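Local coordinates for antifreeze protein (Uncultured bacterium, PDB 6EIO) that binds ice crystals, as an antifreeze protein of the ice-binding-like family, probably through two faces of its beta-solenoid, at residues T116-L121 and D138-P143; I149-T154 and W176-S181. All coordinates share one frame; numbering follows the deposited sequence.

Contact 1 (T116-L121 and D138-P143); sequences TLTPGL and DALGDP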
loop_
_atom_site.group_PDB
_atom_site.type_symbol
_atom_site.label_atom_id
_atom_site.label_comp_id
_atom_site.label_asym_id
_atom_site.label_seq_id
_atom_site.Cartn_x
_atom_site.Cartn_y
_atom_site.Cartn_z
ATOM N N THR A 116 12.755 -11.777 5.351
ATOM C CA THR A 116 12.249 -11.040 6.489
ATOM C C THR A 116 12.850 -9.646 6.490
ATOM O O THR A 116 14.061 -9.471 6.395
ATOM C CB THR A 116 12.580 -11.731 7.794
ATOM O OG1 THR A 116 11.697 -12.831 7.927
ATOM C CG2 THR A 116 12.376 -10.775 8.962
ATOM N N LEU A 117 11.992 -8.666 6.584
ATOM C CA LEU A 117 12.376 -7.266 6.692
ATOM C C LEU A 117 12.092 -6.802 8.113
ATOM O O LEU A 117 10.951 -6.851 8.579
ATOM C CB LEU A 117 11.620 -6.415 5.676
ATOM C CG LEU A 117 11.793 -6.822 4.218
ATOM C CD1 LEU A 117 11.047 -5.861 3.309
ATOM C CD2 LEU A 117 13.269 -6.896 3.844
ATOM N N THR A 118 13.134 -6.343 8.789
ATOM C CA THR A 118 13.045 -5.739 10.104
ATOM C C THR A 118 12.823 -4.230 9.960
ATOM O O THR A 118 12.833 -3.681 8.853
ATOM C CB THR A 118 14.310 -6.112 10.895
ATOM O OG1 THR A 118 15.466 -5.879 10.081
ATOM C CG2 THR A 118 14.297 -7.596 11.271
ATOM N N PRO A 119 12.542 -3.522 11.064
ATOM C CA PRO A 119 12.087 -2.128 10.935
ATOM C C PRO A 119 13.130 -1.226 10.302
ATOM O O PRO A 119 14.337 -1.399 10.488
ATOM C CB PRO A 119 11.794 -1.719 12.378
ATOM C CG PRO A 119 11.414 -3.025 13.044
ATOM C CD PRO A 119 12.386 -4.009 12.449
ATOM N N GLY A 120 12.646 -0.215 9.590
ATOM C CA GLY A 120 13.516 0.812 9.043
ATOM C C GLY A 120 13.130 1.201 7.637
ATOM O O GLY A 120 11.947 1.152 7.263
ATOM N N LEU A 121 14.140 1.633 6.883
ATOM C CA LEU A 121 14.001 2.258 5.577
ATOM C C LEU A 121 14.716 1.393 4.547
ATOM O O LEU A 121 15.890 1.024 4.739
ATOM C CB LEU A 121 14.640 3.650 5.620
ATOM C CG LEU A 121 14.554 4.474 4.331
ATOM C CD1 LEU A 121 13.122 4.730 3.906
ATOM C CD2 LEU A 121 15.301 5.784 4.522
ATOM N N ASP A 138 8.909 -8.134 10.297
ATOM C CA ASP A 138 9.112 -8.620 11.657
ATOM C C ASP A 138 9.537 -7.436 12.517
ATOM O O ASP A 138 10.591 -6.839 12.291
ATOM C CB ASP A 138 10.148 -9.742 11.655
ATOM C CG ASP A 138 10.220 -10.518 12.960
ATOM O OD1 ASP A 138 10.064 -9.893 14.040
ATOM O OD2 ASP A 138 10.459 -11.754 12.870
ATOM N N ALA A 139 8.666 -7.062 13.464
ATOM C CA ALA A 139 8.890 -5.903 14.320
ATOM C C ALA A 139 9.713 -6.225 15.564
ATOM O O ALA A 139 9.942 -5.335 16.387
ATOM C CB ALA A 139 7.563 -5.255 14.722
ATOM N N LEU A 140 10.151 -7.471 15.727
ATOM C CA LEU A 140 11.080 -7.833 16.801
ATOM C C LEU A 140 10.514 -7.527 18.185
ATOM O O LEU A 140 11.276 -7.330 19.143
ATOM C CB LEU A 140 12.450 -7.178 16.610
ATOM C CG LEU A 140 13.144 -7.531 15.290
ATOM C CD1 LEU A 140 14.376 -6.675 15.104
ATOM C CD2 LEU A 140 13.489 -8.990 15.182
ATOM N N GLY A 141 9.192 -7.555 18.322
ATOM C CA GLY A 141 8.535 -7.374 19.598
ATOM C C GLY A 141 8.127 -5.955 19.912
ATOM O O GLY A 141 7.656 -5.701 21.029
ATOM N N ASP A 142 8.271 -5.026 18.970
ATOM C CA ASP A 142 7.892 -3.626 19.163
ATOM C C ASP A 142 6.819 -3.270 18.135
ATOM O O ASP A 142 7.144 -2.898 16.998
ATOM C CB ASP A 142 9.093 -2.706 19.007
ATOM C CG ASP A 142 8.740 -1.242 19.195
ATOM O OD1 ASP A 142 7.571 -0.925 19.490
ATOM O OD2 ASP A 142 9.644 -0.399 19.041
ATOM N N PRO A 143 5.539 -3.358 18.495
ATOM C CA PRO A 143 4.487 -3.055 17.520
ATOM C C PRO A 143 4.571 -1.662 16.931
ATOM O O PRO A 143 4.053 -1.445 15.831
ATOM C CB PRO A 143 3.198 -3.253 18.321
ATOM C CG PRO A 143 3.573 -4.273 19.364
ATOM C CD PRO A 143 4.974 -3.867 19.755
#

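Contact 2 (I149-T154 and W176-S181); sequences IQIAST and WQVSSS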
loop_
_atom_site.group_PDB
_atom_site.type_symbol
_atom_site.label_atom_id
_atom_site.label_comp_id
_atom_site.label_asym_id
_atom_site.label_seq_id
_atom_site.Cartn_x
_atom_site.Cartn_y
_atom_site.Cartn_z
ATOM N N ILE A 149 9.319 1.460 2.455
ATOM C CA ILE A 149 9.986 0.905 1.283
ATOM C C ILE A 149 9.795 1.851 0.112
ATOM O O ILE A 149 8.664 2.155 -0.284
ATOM C CB ILE A 149 9.487 -0.497 0.929
ATOM C CG1 ILE A 149 9.705 -1.438 2.101
ATOM C CG2 ILE A 149 10.244 -1.006 -0.291
ATOM C CD1 ILE A 149 9.015 -2.760 1.937
ATOM N N GLN A 150 10.918 2.328 -0.429
ATOM C CA GLN A 150 10.962 3.250 -1.559
ATOM C C GLN A 150 11.269 2.444 -2.816
ATOM O O GLN A 150 12.239 1.679 -2.831
ATOM C CB GLN A 150 12.085 4.271 -1.380
ATOM C CG GLN A 150 11.968 5.080 -0.104
ATOM C CD GLN A 150 13.210 5.892 0.190
ATOM O OE1 GLN A 150 14.337 5.468 -0.127
ATOM N NE2 GLN A 150 13.031 7.030 0.805
ATOM N N ILE A 151 10.464 2.603 -3.863
ATOM C CA ILE A 151 10.581 1.769 -5.055
ATOM C C ILE A 151 10.654 2.666 -6.288
ATOM O O ILE A 151 9.695 3.370 -6.607
ATOM C CB ILE A 151 9.418 0.769 -5.157
ATOM C CG1 ILE A 151 9.362 -0.094 -3.890
ATOM C CG2 ILE A 151 9.560 -0.087 -6.402
ATOM C CD1 ILE A 151 8.050 -0.772 -3.681
ATOM N N ALA A 152 11.784 2.603 -7.001
ATOM C CA ALA A 152 12.031 3.492 -8.143
ATOM C C ALA A 152 11.226 3.135 -9.381
ATOM O O ALA A 152 11.072 3.983 -10.264
ATOM C CB ALA A 152 13.507 3.442 -8.525
ATOM N N SER A 153 10.626 1.955 -9.403
ATOM C CA SER A 153 9.941 1.441 -10.568
ATOM C C SER A 153 8.592 0.862 -10.128
ATOM O O SER A 153 7.807 1.541 -9.452
ATOM C CB SER A 153 10.847 0.443 -11.297
ATOM O OG SER A 153 10.241 0.095 -12.520
ATOM N N THR A 154 8.312 -0.369 -10.526
ATOM C CA THR A 154 7.064 -1.047 -10.214
ATOM C C THR A 154 7.184 -1.947 -8.993
ATOM O O THR A 154 8.270 -2.368 -8.593
ATOM C CB THR A 154 6.597 -1.877 -11.417
ATOM O OG1 THR A 154 7.588 -2.875 -11.686
ATOM C CG2 THR A 154 6.360 -1.029 -12.652
ATOM N N TRP A 176 4.606 1.465 1.267
ATOM C CA TRP A 176 5.241 1.150 -0.005
ATOM C C TRP A 176 5.072 2.373 -0.905
ATOM O O TRP A 176 3.951 2.675 -1.329
ATOM C CB TRP A 176 4.578 -0.054 -0.683
ATOM C CG TRP A 176 4.365 -1.269 0.157
ATOM C CD1 TRP A 176 3.331 -1.490 1.031
ATOM C CD2 TRP A 176 5.141 -2.487 0.156
ATOM N NE1 TRP A 176 3.435 -2.735 1.596
ATOM C CE2 TRP A 176 4.523 -3.371 1.068
ATOM C CE3 TRP A 176 6.270 -2.928 -0.545
ATOM C CZ2 TRP A 176 4.994 -4.663 1.284
ATOM C CZ3 TRP A 176 6.743 -4.217 -0.316
ATOM C CH2 TRP A 176 6.110 -5.062 0.591
ATOM N N GLN A 177 6.169 3.071 -1.197
ATOM C CA GLN A 177 6.150 4.215 -2.094
ATOM C C GLN A 177 6.586 3.717 -3.471
ATOM O O GLN A 177 7.705 3.219 -3.631
ATOM C CB GLN A 177 7.094 5.300 -1.549
ATOM C CG GLN A 177 7.241 6.495 -2.481
ATOM C CD GLN A 177 8.348 6.332 -3.495
ATOM O OE1 GLN A 177 9.454 5.877 -3.171
ATOM N NE2 GLN A 177 8.052 6.690 -4.740
ATOM N N VAL A 178 5.687 3.830 -4.447
ATOM C CA VAL A 178 5.858 3.213 -5.752
ATOM C C VAL A 178 5.933 4.324 -6.799
ATOM O O VAL A 178 4.964 5.064 -7.008
ATOM C CB VAL A 178 4.705 2.241 -6.039
ATOM C CG1 VAL A 178 4.826 1.657 -7.449
ATOM C CG2 VAL A 178 4.643 1.145 -4.990
ATOM N N SER A 179 7.086 4.435 -7.478
ATOM C CA SER A 179 7.296 5.562 -8.375
ATOM C C SER A 179 6.590 5.404 -9.711
ATOM O O SER A 179 6.453 6.390 -10.441
ATOM C CB SER A 179 8.788 5.797 -8.594
ATOM O OG SER A 179 9.462 6.098 -7.386
ATOM N N SER A 180 6.149 4.194 -10.048
ATOM C CA SER A 180 5.316 4.019 -11.235
ATOM C C SER A 180 4.016 3.352 -10.810
ATOM O O SER A 180 3.189 4.020 -10.182
ATOM C CB SER A 180 6.065 3.396 -12.404
ATOM O OG SER A 180 6.473 2.120 -12.025
ATOM N N SER A 181 3.805 2.067 -11.128
ATOM C CA SER A 181 2.561 1.368 -10.863
ATOM C C SER A 181 2.813 0.073 -10.097
ATOM O O SER A 181 3.934 -0.444 -10.040
ATOM C CB SER A 181 1.844 1.045 -12.169
ATOM O OG SER A 181 1.356 2.229 -12.783
#

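Contact 1 (T116-L121 and D138-P143)
Leu117 O takes the backbone N-H of Asp138 in a nearly straight hydrogen bond of 3.0 Å, where strand 116-117 runs beside the end of strand 135-138; this is the single hydrogen bond between 116-121 and 138-143, though Thr118 and Pro119 still touch Asp138 and Ala139 beyond it. One step further, the CA of Thr118 directs its hydrogen at Asp138 O, a CA-H...O contact of 3.5 Å. The same carbonyl oxygen has Pro119 CD 3.4 Å away, so it sits in the bend where Thr118 leads into the proline. Pro119 also brings its CG to 4.0 Å from Ala139 CA, laying one side of the ring along the start of the loop, while Phe147 and Ala145 touch the proline as well. On the outer side, two methyl groups make the contact. Thr116 CG2, set anti to the backbone N (its chi1, defined on OG1, is -76°), meets Asp138 CB at 3.6 Å. Thr118 CG2 has Leu140 CD1 3.9 Å away, the two side chains crossing at a slant, and Leu20 from the N-terminal part of the chain touches both residues. The carboxylate of Asp138 turns along its own chain instead: Asp138 OD1 accepts Leu140 N at 3.0 Å and is met nearly along its C-O bond. That Asx turn leads into a type I' beta turn from Ala139 to Asp142, a local feature of this loop, with Leu140 and Gly141 at its corners and Asp142 N bonded back to Ala139 O. Leu117 faces the other way, into the interior against Val135 and Phe137. Parallel pairing between strands of successive coils, ending here at the bend of Thr118 and Pro119, is characteristic of a beta-solenoid, the fold of this ice-binding family.

Contact 2 (I149-T154 and W176-S181)
Ile149 and Trp176 lie side by side on neighbouring parallel strands, and the isoleucine's end methyl rests on the indole. Ile149 CD1 sits over the six-membered ring, 3.9 Å from its centroid, in a CH-pi contact shifted toward the rim. The end methyl of Ile151 fills a different hollow: Ile151 CD1 comes to the ring edge, 4.2 Å from Trp176 CE3, and also meets Val178 CG2, so it fills the corner formed by the indole edge and the valine, in an interior to which Leu128, Val194 and Phe137 also contribute. Gln150 and Gln177 occupy the reverse face, toward helix 81-99. With CG of Gln177 on the far side from the backbone N (chi1 175°), a bend at chi2 turns its amide toward strand 147-151; Gln177 OE1 lies 3.4 Å from Gln150 CA, and its bond to Ile151 N is weak. The other end, Gln177 NE2, gives a hydrogen bond to Ser179 OG at 3.1 Å. That hydroxyl in turn donates to Ile151 O at 2.8 Å, while Ser179 N reaches the same oxygen nearly along its C=O axis, so two donors from one serine grip it where the strands end. An alanine here is likely to leave Ile151 O with the backbone donor alone and Gln177 NE2 without its acceptor, the amide less firmly fixed in rotation. At the strand end, Val178 CG1 lies 3.6 Å from Ser153 O, and beyond it Ser180 N bonds to that oxygen from above its carbonyl plane. In-register parallel strands, with like-placed residues stacked coil upon coil and carried round the same bend, are the hallmark of a beta-solenoid.

Following the chain from the N terminus, 116-121 comes first and 138-143 closes contact 1 across 16 intervening residues that hold the rest of strand 120-124, strand 128-130 and most of strand 135-138. The chain then enters strand 147-151, opening contact 2, which 176-181 closes after 21 intervening residues. The two closures therefore follow in series, neither nested nor crossed, each spanning roughly one coil. Contact 1 joins coils at a turn near the periphery; contact 2 joins them deeper, on the face toward helix 81-99. Their centres are 20 Å apart, yet they meet through neighbouring strands 120-124 and 147-151: Leu117 CD1 packs 4.0 Å from Ile149 CD1, and Leu121 packs against Gln150.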